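Local atomic coordinates of glutathione S-transferase (Acinetobacter baumannii, PDB entry 4MP4), a protein that probably catalyses the conjugation of glutathione to electrophilic substrates. Residues W107-S110 with L115-E118; E142-V147 with A171-R176; S14-P19 with Q202-L207. One frame throughout, in Å; residues are numbered along the deposited sequence.

Contact 1: W107-S110 with L115-E118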
ATOM      1  N   TRP A 107       2.258  -6.104  -0.844  1.00 20.49           N
ATOM      2  CA  TRP A 107       1.575  -7.219  -1.460  1.00 15.86           C
ATOM      3  C   TRP A 107       0.493  -7.812  -0.553  1.00 19.88           C
ATOM      4  O   TRP A 107      -0.643  -8.039  -0.993  1.00 20.30           O
ATOM      5  CB  TRP A 107       2.620  -8.258  -1.853  1.00 16.02           C
ATOM      6  CG  TRP A 107       2.039  -9.510  -2.329  1.00 19.62           C
ATOM      7  CD1 TRP A 107       1.330  -9.711  -3.481  1.00 19.22           C
ATOM      8  CD2 TRP A 107       2.106 -10.776  -1.667  1.00 14.32           C
ATOM      9  NE1 TRP A 107       0.958 -11.038  -3.578  1.00 14.54           N
ATOM     10  CE2 TRP A 107       1.420 -11.701  -2.479  1.00 19.77           C
ATOM     11  CE3 TRP A 107       2.670 -11.200  -0.467  1.00 20.56           C
ATOM     12  CZ2 TRP A 107       1.299 -13.037  -2.118  1.00 14.57           C
ATOM     13  CZ3 TRP A 107       2.542 -12.523  -0.113  1.00 18.50           C
ATOM     14  CH2 TRP A 107       1.858 -13.426  -0.937  1.00 18.81           C
ATOM     15  N   LEU A 108       0.839  -8.052   0.713  1.00 13.11           N
ATOM     16  CA  LEU A 108      -0.143  -8.473   1.718  1.00 14.20           C
ATOM     17  C   LEU A 108      -1.295  -7.484   1.858  1.00 15.33           C
ATOM     18  O   LEU A 108      -2.440  -7.890   2.048  1.00 25.46           O
ATOM     19  CB  LEU A 108       0.513  -8.647   3.100  1.00 15.02           C
ATOM     20  CG  LEU A 108       1.562  -9.745   3.237  1.00 13.67           C
ATOM     21  CD1 LEU A 108       2.294  -9.630   4.569  1.00 13.11           C
ATOM     22  CD2 LEU A 108       0.900 -11.116   3.054  1.00 13.02           C
ATOM     23  N   ARG A 109      -0.996  -6.188   1.797  1.00 19.40           N
ATOM     24  CA  ARG A 109      -2.027  -5.150   1.954  1.00 16.59           C
ATOM     25  C   ARG A 109      -3.019  -5.110   0.796  1.00 21.71           C
ATOM     26  O   ARG A 109      -4.214  -4.954   1.020  1.00 28.72           O
ATOM     27  CB  ARG A 109      -1.396  -3.763   2.111  1.00 16.92           C
ATOM     28  CG  ARG A 109      -2.393  -2.594   2.037  1.00 12.04           C
ATOM     29  CD  ARG A 109      -3.176  -2.449   3.322  1.00 19.11           C
ATOM     30  NE  ARG A 109      -4.294  -1.504   3.241  1.00 26.38           N
ATOM     31  CZ  ARG A 109      -5.540  -1.830   2.884  1.00 28.96           C
ATOM     32  NH1 ARG A 109      -5.849  -3.078   2.521  1.00 18.45           N
ATOM     33  NH2 ARG A 109      -6.482  -0.897   2.871  1.00 30.09           N
ATOM     34  N   SER A 110      -2.524  -5.275  -0.430  1.00 12.42           N
ATOM     35  CA  SER A 110      -3.307  -4.993  -1.628  1.00 16.77           C
ATOM     36  C   SER A 110      -3.685  -6.183  -2.502  1.00 21.41           C
ATOM     37  O   SER A 110      -4.702  -6.137  -3.197  1.00 22.62           O
ATOM     38  CB  SER A 110      -2.573  -3.978  -2.499  1.00 24.22           C
ATOM     39  OG  SER A 110      -2.604  -2.709  -1.870  1.00 37.56           O
ATOM     40  N   LEU A 115      -8.779 -13.852  -0.446  1.00 24.64           N
ATOM     41  CA  LEU A 115      -8.437 -14.403   0.863  1.00 22.69           C
ATOM     42  C   LEU A 115      -8.887 -13.509   2.019  1.00 24.85           C
ATOM     43  O   LEU A 115      -9.530 -13.978   2.975  1.00 24.17           O
ATOM     44  CB  LEU A 115      -6.933 -14.649   0.944  1.00 24.41           C
ATOM     45  CG  LEU A 115      -6.390 -15.265   2.227  1.00 28.73           C
ATOM     46  CD1 LEU A 115      -7.143 -16.549   2.545  1.00 28.19           C
ATOM     47  CD2 LEU A 115      -4.883 -15.510   2.095  1.00 25.72           C
ATOM     48  N   ARG A 116      -8.553 -12.225   1.930  1.00 25.29           N
ATOM     49  CA  ARG A 116      -8.971 -11.257   2.943  1.00 24.50           C
ATOM     50  C   ARG A 116     -10.494 -11.161   3.026  1.00 21.92           C
ATOM     51  O   ARG A 116     -11.060 -11.089   4.109  1.00 19.81           O
ATOM     52  CB  ARG A 116      -8.347  -9.887   2.679  1.00 19.82           C
ATOM     53  CG  ARG A 116      -6.850  -9.848   2.970  1.00 19.93           C
ATOM     54  CD  ARG A 116      -6.256  -8.457   2.764  1.00 22.95           C
ATOM     55  NE  ARG A 116      -6.093  -8.132   1.350  1.00 21.58           N
ATOM     56  CZ  ARG A 116      -6.587  -7.042   0.764  1.00 22.44           C
ATOM     57  NH1 ARG A 116      -6.389  -6.845  -0.528  1.00 21.79           N
ATOM     58  NH2 ARG A 116      -7.277  -6.145   1.464  1.00 22.25           N
ATOM     59  N   THR A 117     -11.153 -11.184   1.878  1.00 19.62           N
ATOM     60  CA  THR A 117     -12.607 -11.103   1.833  1.00 17.53           C
ATOM     61  C   THR A 117     -13.276 -12.360   2.413  1.00 13.00           C
ATOM     62  O   THR A 117     -14.236 -12.257   3.160  1.00 15.42           O
ATOM     63  CB  THR A 117     -13.095 -10.898   0.387  1.00 19.46           C
ATOM     64  OG1 THR A 117     -12.545  -9.689  -0.131  1.00 24.30           O
ATOM     65  CG2 THR A 117     -14.593 -10.807   0.331  1.00 12.46           C
ATOM     66  N   GLU A 118     -12.755 -13.536   2.077  1.00 15.98           N
ATOM     67  CA  GLU A 118     -13.415 -14.797   2.418  1.00 12.98           C
ATOM     68  C   GLU A 118     -12.972 -15.321   3.778  1.00 22.33           C
ATOM     69  O   GLU A 118     -13.566 -16.255   4.321  1.00 18.30           O
ATOM     70  CB  GLU A 118     -13.160 -15.852   1.316  1.00 14.67           C
ATOM     71  CG  GLU A 118     -13.814 -15.495  -0.044  1.00 23.09           C
ATOM     72  CD  GLU A 118     -13.435 -16.431  -1.197  1.00 31.31           C
ATOM     73  OE1 GLU A 118     -13.306 -17.655  -0.989  1.00 29.59           O
ATOM     74  OE2 GLU A 118     -13.266 -15.930  -2.327  1.00 39.37           O
TER
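Arg116 reaches across from the short helix 113-118 and lays the flat of its guanidinium over the backbone carbonyl of Arg109, near the end of helix 95-110. Its chain runs out extended past CG, with CG set beside the backbone N (chi1 -72°), and then bends at chi3 (-76°), which turns the planar group to face that carbonyl. Arg109 O sits 3.1 Å above the plane, over its centre, and 3.2 Å from Arg116 CZ. Because the oxygen is over a face, the N-H bonds of Arg116 do not point at it, and its approach to NH1 and NH2 is not hydrogen bonding. The directed grip comes from the connecting turn, where Arg116 NH1 bonds to Asp111 O. A positive group at this C-terminal end is probably favoured by the helix dipole.

That is the close-fitting part. On the looser, partly exposed side, Arg109 starts out away from the other helix, but its bent chain brings NH1 back to 3.5 Å from Arg116 NH2. The two guanidinium planes stand 84° apart, and Arg116 NH2 lies at the edge of the Arg109 group. These like charges would be expected to repel somewhat; Arg109 also has a cation-pi partner in Tyr20.

Ser110 and Arg109 face the second subunit, where Ser110 OG makes a weak hydrogen bond to Ser110 OG of that neighbouring chain. On the buried side, Leu108 and Leu115 both pack on Met173 of helix 165-178, while Trp107 and Leu115 rest on helix 135-151.

Contact 2: E142-V147 with A171-R176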
ATOM      1  N   GLU A 142      -2.866 -20.302  -2.257  1.00 21.39           N
ATOM      2  CA  GLU A 142      -1.718 -20.985  -2.855  1.00 30.07           C
ATOM      3  C   GLU A 142      -0.579 -20.026  -3.184  1.00 32.29           C
ATOM      4  O   GLU A 142       0.605 -20.352  -3.015  1.00 26.54           O
ATOM      5  CB  GLU A 142      -2.139 -21.747  -4.120  1.00 28.26           C
ATOM      6  CG  GLU A 142      -2.737 -23.107  -3.830  1.00 37.21           C
ATOM      7  CD  GLU A 142      -1.745 -24.044  -3.145  1.00 46.51           C
ATOM      8  OE1 GLU A 142      -0.512 -23.859  -3.319  1.00 55.48           O
ATOM      9  OE2 GLU A 142      -2.200 -24.962  -2.429  1.00 41.00           O
ATOM     10  N   LYS A 143      -0.952 -18.844  -3.666  1.00 29.71           N
ATOM     11  CA  LYS A 143       0.012 -17.811  -3.977  1.00 20.79           C
ATOM     12  C   LYS A 143       0.719 -17.353  -2.701  1.00 33.52           C
ATOM     13  O   LYS A 143       1.921 -17.125  -2.700  1.00 31.36           O
ATOM     14  CB  LYS A 143      -0.689 -16.659  -4.678  1.00 21.01           C
ATOM     15  CG  LYS A 143       0.240 -15.729  -5.391  1.00 44.84           C
ATOM     16  CD  LYS A 143      -0.574 -14.753  -6.210  1.00 55.45           C
ATOM     17  CE  LYS A 143       0.218 -13.494  -6.529  1.00 55.75           C
ATOM     18  NZ  LYS A 143      -0.703 -12.334  -6.663  1.00 47.90           N
ATOM     19  N   LEU A 144      -0.040 -17.246  -1.616  1.00 18.96           N
ATOM     20  CA  LEU A 144       0.497 -16.949  -0.302  1.00 18.56           C
ATOM     21  C   LEU A 144       1.466 -18.037   0.154  1.00 24.33           C
ATOM     22  O   LEU A 144       2.557 -17.737   0.641  1.00 27.58           O
ATOM     23  CB  LEU A 144      -0.646 -16.797   0.728  1.00 17.92           C
ATOM     24  CG  LEU A 144      -0.242 -16.629   2.200  1.00 18.77           C
ATOM     25  CD1 LEU A 144       0.533 -15.318   2.404  1.00 17.32           C
ATOM     26  CD2 LEU A 144      -1.436 -16.692   3.152  1.00 17.78           C
ATOM     27  N   PHE A 145       1.063 -19.295   0.010  1.00 19.26           N
ATOM     28  CA  PHE A 145       1.917 -20.409   0.414  1.00 27.86           C
ATOM     29  C   PHE A 145       3.198 -20.424  -0.420  1.00 31.53           C
ATOM     30  O   PHE A 145       4.288 -20.682   0.095  1.00 35.00           O
ATOM     31  CB  PHE A 145       1.214 -21.758   0.238  1.00 24.05           C
ATOM     32  CG  PHE A 145      -0.023 -21.932   1.078  1.00 27.33           C
ATOM     33  CD1 PHE A 145      -0.167 -21.267   2.283  1.00 22.35           C
ATOM     34  CD2 PHE A 145      -1.044 -22.791   0.656  1.00 30.36           C
ATOM     35  CE1 PHE A 145      -1.312 -21.436   3.052  1.00 24.98           C
ATOM     36  CE2 PHE A 145      -2.184 -22.968   1.413  1.00 22.29           C
ATOM     37  CZ  PHE A 145      -2.320 -22.296   2.614  1.00 27.54           C
ATOM     38  N   PHE A 146       3.055 -20.178  -1.719  1.00 31.68           N
ATOM     39  CA  PHE A 146       4.203 -20.179  -2.615  1.00 28.79           C
ATOM     40  C   PHE A 146       5.240 -19.164  -2.153  1.00 25.20           C
ATOM     41  O   PHE A 146       6.394 -19.512  -1.906  1.00 33.58           O
ATOM     42  CB  PHE A 146       3.775 -19.894  -4.060  1.00 30.65           C
ATOM     43  CG  PHE A 146       4.932 -19.753  -5.016  1.00 36.64           C
ATOM     44  CD1 PHE A 146       5.478 -20.871  -5.638  1.00 39.05           C
ATOM     45  CD2 PHE A 146       5.480 -18.501  -5.289  1.00 33.82           C
ATOM     46  CE1 PHE A 146       6.547 -20.739  -6.513  1.00 37.62           C
ATOM     47  CE2 PHE A 146       6.549 -18.360  -6.165  1.00 25.25           C
ATOM     48  CZ  PHE A 146       7.081 -19.479  -6.776  1.00 40.16           C
ATOM     49  N   VAL A 147       4.805 -17.918  -2.003  1.00 22.12           N
ATOM     50  CA  VAL A 147       5.666 -16.817  -1.574  1.00 24.09           C
ATOM     51  C   VAL A 147       6.294 -17.012  -0.191  1.00 26.26           C
ATOM     52  O   VAL A 147       7.483 -16.783  -0.006  1.00 31.17           O
ATOM     53  CB  VAL A 147       4.905 -15.473  -1.625  1.00 26.86           C
ATOM     54  CG1 VAL A 147       5.787 -14.323  -1.113  1.00 25.15           C
ATOM     55  CG2 VAL A 147       4.417 -15.196  -3.051  1.00 20.24           C
ATOM     56  N   ALA A 171       2.268 -13.738   9.438  1.00  9.77           N
ATOM     57  CA  ALA A 171       1.619 -14.650  10.376  1.00 14.28           C
ATOM     58  C   ALA A 171       0.116 -14.399  10.463  1.00 13.01           C
ATOM     59  O   ALA A 171      -0.664 -15.342  10.429  1.00 16.49           O
ATOM     60  CB  ALA A 171       2.251 -14.575  11.761  1.00 10.36           C
ATOM     61  N   LEU A 172      -0.286 -13.134  10.582  1.00 15.02           N
ATOM     62  CA  LEU A 172      -1.710 -12.833  10.688  1.00 15.84           C
ATOM     63  C   LEU A 172      -2.426 -13.327   9.432  1.00 13.82           C
ATOM     64  O   LEU A 172      -3.495 -13.929   9.511  1.00 15.44           O
ATOM     65  CB  LEU A 172      -1.977 -11.344  10.954  1.00  7.01           C
ATOM     66  CG  LEU A 172      -3.473 -11.004  11.032  1.00 22.29           C
ATOM     67  CD1 LEU A 172      -3.727  -9.871  12.035  1.00 12.06           C
ATOM     68  CD2 LEU A 172      -4.110 -10.689   9.619  1.00  7.35           C
ATOM     69  N   MET A 173      -1.818 -13.079   8.279  1.00 20.20           N
ATOM     70  CA  MET A 173      -2.364 -13.534   7.001  1.00 15.50           C
ATOM     71  C   MET A 173      -2.532 -15.035   7.002  1.00 18.81           C
ATOM     72  O   MET A 173      -3.588 -15.537   6.621  1.00 19.85           O
ATOM     73  CB  MET A 173      -1.468 -13.112   5.836  1.00 15.04           C
ATOM     74  CG  MET A 173      -2.114 -13.293   4.481  1.00 16.55           C
ATOM     75  SD  MET A 173      -3.650 -12.351   4.208  1.00 17.69           S
ATOM     76  CE  MET A 173      -3.047 -10.747   3.706  1.00  8.59           C
ATOM     77  N   LEU A 174      -1.501 -15.752   7.437  1.00  9.11           N
ATOM     78  CA  LEU A 174      -1.576 -17.212   7.493  1.00 14.28           C
ATOM     79  C   LEU A 174      -2.627 -17.695   8.505  1.00 19.33           C
ATOM     80  O   LEU A 174      -3.292 -18.709   8.287  1.00 16.32           O
ATOM     81  CB  LEU A 174      -0.203 -17.814   7.802  1.00 17.24           C
ATOM     82  CG  LEU A 174       0.855 -17.776   6.698  1.00 15.83           C
ATOM     83  CD1 LEU A 174       2.235 -18.075   7.271  1.00 12.73           C
ATOM     84  CD2 LEU A 174       0.511 -18.789   5.641  1.00 13.83           C
ATOM     85  N   GLN A 175      -2.784 -16.941   9.592  1.00 19.98           N
ATOM     86  CA  GLN A 175      -3.709 -17.278  10.654  1.00 19.12           C
ATOM     87  C   GLN A 175      -5.156 -17.237  10.180  1.00 21.56           C
ATOM     88  O   GLN A 175      -6.003 -17.952  10.713  1.00 23.76           O
ATOM     89  CB  GLN A 175      -3.506 -16.363  11.867  1.00 23.03           C
ATOM     90  CG  GLN A 175      -2.365 -16.809  12.816  1.00 22.67           C
ATOM     91  CD  GLN A 175      -2.718 -18.051  13.642  1.00 20.29           C
ATOM     92  OE1 GLN A 175      -3.173 -19.061  13.110  1.00 26.43           O
ATOM     93  NE2 GLN A 175      -2.517 -17.967  14.947  1.00 18.36           N
ATOM     94  N   ARG A 176      -5.426 -16.416   9.170  1.00 17.94           N
ATOM     95  CA  ARG A 176      -6.753 -16.345   8.566  1.00 18.43           C
ATOM     96  C   ARG A 176      -7.138 -17.720   8.052  1.00 16.57           C
ATOM     97  O   ARG A 176      -8.301 -18.105   8.066  1.00 19.44           O
ATOM     98  CB  ARG A 176      -6.785 -15.331   7.402  1.00 15.31           C
ATOM     99  CG  ARG A 176      -6.371 -13.938   7.793  1.00  7.30           C
ATOM    100  CD  ARG A 176      -6.235 -12.991   6.593  1.00 17.33           C
ATOM    101  NE  ARG A 176      -7.467 -12.236   6.476  1.00 28.50           N
ATOM    102  CZ  ARG A 176      -7.570 -10.928   6.629  1.00 22.22           C
ATOM    103  NH1 ARG A 176      -6.495 -10.198   6.844  1.00 17.05           N
ATOM    104  NH2 ARG A 176      -8.756 -10.357   6.530  1.00 29.18           N
TER
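Helices 135-151 and 165-178 run roughly antiparallel where Leu144 meets Leu174, with 139° between the N-to-C directions of the two short segments. Their axes come no closer than 11.2 Å, and the nearest pair of CA atoms, Leu144 and Leu174, is 8.1 Å apart. That is a wide spacing for two helices, so side chains rather than backbones fill the interface, and all of those that meet are apolar.

Leu144 is the centre of it. Its CB points at the other helix and CG lies anti to the backbone N (chi1 174°), carrying the isobutyl fork straight into the gap. Both branches reach Met173: CD2 is 3.7 Å from Met173 CG and CD1 is 3.9 Å from the same atom. Met173 thus touches through its methylene, while the bends at chi2 and chi3 take SD and CE off toward helix 95-110. Leu174 comes in beside it and does its work with one methyl. Leu174 CD2 is 3.8 Å from Leu144 CD2, and also meets the rim of the Phe145 ring, 4.1 Å from CE1. It lies near the ring plane, at the edge, and not over a face. One methyl therefore touches both the leucine fork and the aromatic edge, and Phe145 adds a single edge contact through CE1.

The pairing belongs to the helical bundle of the C-terminal domain. Trp107 of helix 95-110 covers Leu144 from one direction, and Leu108 of the same helix packs on Met173. Leu112 of the following turn touches Leu144 and Met173 as well, whereas Phe145 carries the packing on to Leu188 of helix 186-196.

Contact 3: S14-P19 with Q202-L207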
ATOM      1  N   SER A  14     -13.433  -0.612  17.528  1.00 27.71           N
ATOM      2  CA  SER A  14     -13.844  -0.985  18.878  1.00 29.40           C
ATOM      3  C   SER A  14     -13.790  -2.498  19.134  1.00 34.91           C
ATOM      4  O   SER A  14     -13.708  -2.940  20.277  1.00 35.02           O
ATOM      5  CB  SER A  14     -15.253  -0.475  19.157  1.00 31.24           C
ATOM      6  OG  SER A  14     -16.209  -1.215  18.412  1.00 37.92           O
ATOM      7  N   GLN A  15     -13.844  -3.297  18.078  1.00 29.48           N
ATOM      8  CA  GLN A  15     -13.796  -4.735  18.270  1.00 26.12           C
ATOM      9  C   GLN A  15     -12.399  -5.309  18.080  1.00 22.91           C
ATOM     10  O   GLN A  15     -12.223  -6.516  18.143  1.00 25.22           O
ATOM     11  CB  GLN A  15     -14.778  -5.435  17.337  1.00 31.58           C
ATOM     12  CG  GLN A  15     -16.190  -5.594  17.872  1.00 30.57           C
ATOM     13  CD  GLN A  15     -17.120  -6.087  16.793  1.00 44.85           C
ATOM     14  OE1 GLN A  15     -17.541  -7.249  16.796  1.00 50.71           O
ATOM     15  NE2 GLN A  15     -17.418  -5.213  15.830  1.00 49.45           N
ATOM     16  N   PHE A  16     -11.421  -4.441  17.833  1.00 18.40           N
ATOM     17  CA  PHE A  16     -10.022  -4.850  17.669  1.00 16.19           C
ATOM     18  C   PHE A  16      -9.801  -5.905  16.585  1.00 20.17           C
ATOM     19  O   PHE A  16      -8.911  -6.735  16.708  1.00 24.60           O
ATOM     20  CB  PHE A  16      -9.463  -5.373  18.988  1.00 20.25           C
ATOM     21  CG  PHE A  16      -9.208  -4.309  19.999  1.00 24.77           C
ATOM     22  CD1 PHE A  16     -10.273  -3.628  20.601  1.00 25.68           C
ATOM     23  CD2 PHE A  16      -7.908  -3.980  20.360  1.00 25.21           C
ATOM     24  CE1 PHE A  16     -10.047  -2.628  21.537  1.00 17.48           C
ATOM     25  CE2 PHE A  16      -7.669  -2.986  21.309  1.00 28.60           C
ATOM     26  CZ  PHE A  16      -8.742  -2.307  21.896  1.00 22.05           C
ATOM     27  N   LEU A  17     -10.611  -5.866  15.532  1.00 24.97           N
ATOM     28  CA  LEU A  17     -10.526  -6.831  14.444  1.00 20.82           C
ATOM     29  C   LEU A  17      -9.568  -6.389  13.346  1.00 20.65           C
ATOM     30  O   LEU A  17      -9.218  -7.180  12.478  1.00 19.61           O
ATOM     31  CB  LEU A  17     -11.903  -7.053  13.814  1.00 17.69           C
ATOM     32  CG  LEU A  17     -13.025  -7.612  14.690  1.00 25.61           C
ATOM     33  CD1 LEU A  17     -14.239  -7.869  13.842  1.00 12.44           C
ATOM     34  CD2 LEU A  17     -12.586  -8.895  15.406  1.00 22.23           C
ATOM     35  N   SER A  18      -9.159  -5.127  13.373  1.00 14.43           N
ATOM     36  CA  SER A  18      -8.336  -4.574  12.309  1.00 12.38           C
ATOM     37  C   SER A  18      -6.926  -5.155  12.280  1.00 13.40           C
ATOM     38  O   SER A  18      -6.212  -5.106  13.273  1.00 13.07           O
ATOM     39  CB  SER A  18      -8.247  -3.052  12.438  1.00 13.43           C
ATOM     40  OG  SER A  18      -7.275  -2.538  11.549  1.00 19.38           O
ATOM     41  N   PRO A  19      -6.513  -5.695  11.127  1.00 11.37           N
ATOM     42  CA  PRO A  19      -5.151  -6.224  10.998  1.00 12.11           C
ATOM     43  C   PRO A  19      -4.094  -5.098  10.908  1.00 11.53           C
ATOM     44  O   PRO A  19      -2.939  -5.306  11.287  1.00 14.09           O
ATOM     45  CB  PRO A  19      -5.220  -7.021   9.690  1.00 10.55           C
ATOM     46  CG  PRO A  19      -6.260  -6.260   8.873  1.00 12.72           C
ATOM     47  CD  PRO A  19      -7.294  -5.829   9.880  1.00 11.52           C
ATOM     48  N   GLN A 202       1.302 -11.133  21.645  1.00 17.99           N
ATOM     49  CA  GLN A 202       0.628 -11.633  22.829  1.00 20.40           C
ATOM     50  C   GLN A 202      -0.035 -10.469  23.581  1.00 14.83           C
ATOM     51  O   GLN A 202      -1.136 -10.606  24.102  1.00 21.97           O
ATOM     52  CB  GLN A 202       1.661 -12.371  23.680  1.00 18.92           C
ATOM     53  CG  GLN A 202       1.207 -13.651  24.377  1.00 33.77           C
ATOM     54  CD  GLN A 202       0.472 -14.646  23.496  1.00 28.34           C
ATOM     55  OE1 GLN A 202      -0.538 -15.197  23.919  1.00 37.16           O
ATOM     56  NE2 GLN A 202       0.972 -14.892  22.287  1.00 20.79           N
ATOM     57  N   LYS A 203       0.608  -9.303  23.593  1.00 18.96           N
ATOM     58  CA  LYS A 203       0.045  -8.133  24.292  1.00 18.38           C
ATOM     59  C   LYS A 203      -1.214  -7.585  23.606  1.00 17.92           C
ATOM     60  O   LYS A 203      -2.139  -7.141  24.283  1.00 16.23           O
ATOM     61  CB  LYS A 203       1.098  -7.030  24.507  1.00 20.66           C
ATOM     62  CG  LYS A 203       1.972  -7.263  25.741  1.00 37.22           C
ATOM     63  CD  LYS A 203       3.264  -6.425  25.767  1.00 46.64           C
ATOM     64  CE  LYS A 203       3.043  -5.001  26.274  1.00 58.45           C
ATOM     65  NZ  LYS A 203       2.485  -4.913  27.671  1.00 62.22           N
ATOM     66  N   TRP A 204      -1.231  -7.623  22.273  1.00 14.84           N
ATOM     67  CA  TRP A 204      -2.443  -7.349  21.498  1.00 20.30           C
ATOM     68  C   TRP A 204      -3.592  -8.288  21.892  1.00 18.47           C
ATOM     69  O   TRP A 204      -4.695  -7.828  22.209  1.00 19.30           O
ATOM     70  CB  TRP A 204      -2.170  -7.471  19.985  1.00 13.95           C
ATOM     71  CG  TRP A 204      -3.350  -7.113  19.085  1.00 20.30           C
ATOM     72  CD1 TRP A 204      -4.096  -7.971  18.326  1.00 13.74           C
ATOM     73  CD2 TRP A 204      -3.896  -5.805  18.849  1.00 15.50           C
ATOM     74  NE1 TRP A 204      -5.058  -7.283  17.624  1.00 14.19           N
ATOM     75  CE2 TRP A 204      -4.964  -5.949  17.929  1.00 14.77           C
ATOM     76  CE3 TRP A 204      -3.584  -4.522  19.324  1.00 15.40           C
ATOM     77  CZ2 TRP A 204      -5.726  -4.870  17.475  1.00 15.53           C
ATOM     78  CZ3 TRP A 204      -4.346  -3.442  18.878  1.00 16.14           C
ATOM     79  CH2 TRP A 204      -5.406  -3.625  17.958  1.00 16.19           C
ATOM     80  N   LEU A 205      -3.324  -9.594  21.873  1.00 14.30           N
ATOM     81  CA  LEU A 205      -4.353 -10.603  22.125  1.00 25.50           C
ATOM     82  C   LEU A 205      -4.991 -10.472  23.503  1.00 22.87           C
ATOM     83  O   LEU A 205      -6.187 -10.705  23.666  1.00 15.88           O
ATOM     84  CB  LEU A 205      -3.792 -12.012  21.927  1.00 24.80           C
ATOM     85  CG  LEU A 205      -3.082 -12.203  20.581  1.00 21.25           C
ATOM     86  CD1 LEU A 205      -2.627 -13.638  20.418  1.00 16.59           C
ATOM     87  CD2 LEU A 205      -3.983 -11.792  19.425  1.00 17.49           C
ATOM     88  N   ALA A 206      -4.199 -10.079  24.489  1.00 15.72           N
ATOM     89  CA  ALA A 206      -4.725  -9.888  25.840  1.00 17.36           C
ATOM     90  C   ALA A 206      -5.537  -8.594  25.894  1.00 18.75           C
ATOM     91  O   ALA A 206      -6.597  -8.536  26.536  1.00 22.32           O
ATOM     92  CB  ALA A 206      -3.589  -9.848  26.851  1.00 17.29           C
ATOM     93  N   LEU A 207      -5.030  -7.567  25.207  1.00 17.78           N
ATOM     94  CA  LEU A 207      -5.634  -6.237  25.226  1.00 18.18           C
ATOM     95  C   LEU A 207      -7.035  -6.311  24.665  1.00 17.46           C
ATOM     96  O   LEU A 207      -7.945  -5.698  25.195  1.00 26.77           O
ATOM     97  CB  LEU A 207      -4.791  -5.216  24.442  1.00 17.40           C
ATOM     98  CG  LEU A 207      -5.408  -3.825  24.227  1.00 22.08           C
ATOM     99  CD1 LEU A 207      -5.583  -3.090  25.522  1.00 21.83           C
ATOM    100  CD2 LEU A 207      -4.579  -2.976  23.266  1.00 22.84           C
TER
HETATM  101  O   HOH W   1      -6.686  -7.256  15.340  1.00 18.62           O
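Phe16 and Trp204 bring two aromatic side chains together at a slant, the Phe16 ring and the six-membered ring of Trp204 having centroids 5.2 Å apart and planes at 48°. Trp204 CG lies anti to the backbone N (chi1 -176°), which swings the indole to Phe16. Phe16 CD2 is the atom that touches, 3.5 Å from Trp204 CH2 and above one face of the indole toward its rim. The Phe16 backbone is in the left-handed helical region (phi 56°), and CB heads for helix 199-215. Leu207 closes in from another direction: its CG, likewise anti to the backbone N, places CD2 at the edge of the Phe16 ring, 3.7 Å from CE2.

The loop carrying Phe16 joins the first strand to the first helix of the thioredoxin-like N-terminal domain, whereas Trp204 belongs to a helix of the all-helical C-terminal domain, so the contact spans the domain interface of the glutathione S-transferase fold. A single water binds the polar parts together: it accepts from Trp204 NE1 at 2.8 Å and donates to Phe16 O and to Ser18 O, at 2.7 and 3.0 Å. Ser18 is also the N-cap of helix 19-30, its OG accepting from Ala21 N. From that helix, Phe22 meets Trp204 edge-to-face.

Overall arrangement
Contacts 1 and 2 are neighbours within the C-terminal helical domain, their centres 10 Å apart, and they touch directly: Met173 CE of contact 2 lies 3.4 Å from Leu108 O of contact 1, and Trp107 CH2 is 3.7 Å from Val147 CB. Contact 3 is more remote, about 19 Å from contact 1 and 20 Å from contact 2 between centres. It still meets contact 2, where Leu172 CD2 packs 3.8 Å from Pro19 CB. Along the chain, contact 3 encloses both others. In this family the loop after the first strand generally borders the glutathione site, so contact 3 is probably nearest to it; no ligand is bound in this apo structure.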